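Side-chain contact in DUF1611 domain-containing protein (Anabaena variabilis, PDB 2OBN), which is of unknown function but joins a Rossmann-like domain to a P-loop NTPase-like domain, which is consistent with nucleotide binding: residues 148-151 and 152-156. The protein carries 2 engineered substitutions. Sequence-based numbering, arbitrary orientation.
Sequences RTLP and CRRVL
Leu150 and Arg154 meet where the chain leaves a 3-10 segment that ends at Thr149, passes through the extended Leu150 and the bend at Pro151, and straightens into strand 153-159. This is the lead-in to an inner strand of the parallel sheet in the P-loop NTPase-like domain. Pro151, with phi restrained near -77° by its ring, suits the bend. The Arg154 side chain sets out toward the turn; its chain bends at chi3 (-59°), which swings the guanidinium beside the Leu150 carbonyl. NH1 of Arg154 approaches Leu150 O at 3.1 Å near the guanidinium plane, but the N-H...O angle of 129° makes this a weak bond. A water in that plane accepts from Arg154 NH2 at 3.1 Å and gives a weak bond to Leu150 O, so the carbonyl is reached weakly by NH1 directly and by NH2 through the water. The stronger grip comes from Gln253 O on NH2, with a weak bond from NE to Ser252 O; a long side chain with several N-H groups suits a place where carbonyls from the C-terminal end of helix 245-252 and from the loop at Leu150 converge. Leu150 crosses the arginine at about a right angle, its CD1 4.1 Å from Arg154 CD, and both side chains rest on Val219 of helix 208-222. Small enough for this buried corner, Cys152 packs on Leu229 of the neighbouring strand and places SG 4.0 Å from Leu150 CB.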
loop_
_atom_site.group_PDB
_atom_site.type_symbol
_atom_site.label_atom_id
_atom_site.label_comp_id
_atom_site.label_asym_id
_atom_site.label_seq_id
_atom_site.Cartn_x
_atom_site.Cartn_y
_atom_site.Cartn_z
ATOM N N ARG B 148 -14.554 6.161 11.608
ATOM C CA ARG B 148 -15.435 5.379 12.471
ATOM C C ARG B 148 -16.426 6.267 13.204
ATOM O O ARG B 148 -17.446 5.794 13.695
ATOM C CB ARG B 148 -14.618 4.618 13.520
ATOM C CG ARG B 148 -14.173 5.461 14.678
ATOM C CD ARG B 148 -13.143 4.766 15.530
ATOM N NE ARG B 148 -12.880 5.538 16.739
ATOM C CZ ARG B 148 -12.166 6.669 16.797
ATOM N NH1 ARG B 148 -11.593 7.206 15.718
ATOM N NH2 ARG B 148 -12.002 7.270 17.968
ATOM N N THR B 149 -16.049 7.542 13.328
ATOM C CA THR B 149 -16.813 8.603 13.965
ATOM C C THR B 149 -17.997 9.130 13.132
ATOM O O THR B 149 -18.866 9.831 13.665
ATOM C CB THR B 149 -15.866 9.816 14.120
ATOM O OG1 THR B 149 -14.661 9.419 14.776
ATOM C CG2 THR B 149 -16.466 10.878 14.900
ATOM N N LEU B 150 -18.008 8.824 11.834
ATOM C CA LEU B 150 -18.995 9.382 10.930
ATOM C C LEU B 150 -20.369 8.734 11.084
ATOM O O LEU B 150 -20.465 7.543 11.377
ATOM C CB LEU B 150 -18.523 9.302 9.480
ATOM C CG LEU B 150 -17.265 10.083 9.094
ATOM C CD1 LEU B 150 -16.785 9.590 7.735
ATOM C CD2 LEU B 150 -17.494 11.572 9.073
ATOM N N PRO B 151 -21.434 9.540 10.901
ATOM C CA PRO B 151 -22.813 9.086 11.080
ATOM C C PRO B 151 -23.344 8.260 9.932
ATOM O O PRO B 151 -24.234 7.449 10.119
ATOM C CB PRO B 151 -23.596 10.406 11.166
ATOM C CG PRO B 151 -22.811 11.347 10.278
ATOM C CD PRO B 151 -21.372 10.973 10.520
ATOM N N CYS B 152 -22.802 8.479 8.749
ATOM C CA CYS B 152 -23.223 7.773 7.556
ATOM C C CYS B 152 -22.796 6.316 7.520
ATOM O O CYS B 152 -21.881 5.904 8.214
ATOM C CB CYS B 152 -22.591 8.449 6.342
ATOM S SG CYS B 152 -20.785 8.343 6.303
ATOM N N ARG B 153 -23.496 5.536 6.714
ATOM C CA ARG B 153 -23.060 4.165 6.425
ATOM C C ARG B 153 -21.900 4.291 5.440
ATOM O O ARG B 153 -21.843 5.246 4.643
ATOM C CB ARG B 153 -24.182 3.320 5.832
ATOM C CG ARG B 153 -25.149 2.760 6.869
ATOM C CD ARG B 153 -26.186 1.888 6.187
ATOM N NE ARG B 153 -26.840 0.953 7.108
ATOM C CZ ARG B 153 -27.839 1.261 7.924
ATOM N NH1 ARG B 153 -28.324 2.496 7.986
ATOM N NH2 ARG B 153 -28.343 0.324 8.710
ATOM N N ARG B 154 -20.965 3.351 5.536
ATOM C CA ARG B 154 -19.791 3.317 4.685
ATOM C C ARG B 154 -19.655 1.891 4.155
ATOM O O ARG B 154 -19.269 0.973 4.879
ATOM C CB ARG B 154 -18.564 3.781 5.450
ATOM C CG ARG B 154 -18.731 5.203 5.999
ATOM C CD ARG B 154 -17.619 5.641 6.879
ATOM N NE ARG B 154 -17.434 4.779 8.041
ATOM C CZ ARG B 154 -18.156 4.818 9.158
ATOM N NH1 ARG B 154 -19.143 5.688 9.309
ATOM N NH2 ARG B 154 -17.873 3.967 10.149
ATOM N N VAL B 155 -20.016 1.739 2.882
ATOM C CA VAL B 155 -20.059 0.465 2.201
ATOM C C VAL B 155 -18.926 0.359 1.196
ATOM O O VAL B 155 -18.834 1.163 0.261
ATOM C CB VAL B 155 -21.402 0.294 1.436
ATOM C CG1 VAL B 155 -21.547 -1.136 0.901
ATOM C CG2 VAL B 155 -22.594 0.662 2.342
ATOM N N LEU B 156 -18.067 -0.631 1.421
ATOM C CA LEU B 156 -16.951 -0.922 0.555
ATOM C C LEU B 156 -17.203 -2.216 -0.219
ATOM O O LEU B 156 -17.565 -3.243 0.366
ATOM C CB LEU B 156 -15.677 -1.111 1.388
ATOM C CG LEU B 156 -14.414 -1.540 0.625
ATOM C CD1 LEU B 156 -14.029 -0.457 -0.393
ATOM C CD2 LEU B 156 -13.262 -1.815 1.596
HETATM O O HOH W 1 -20.169 4.220 12.217
#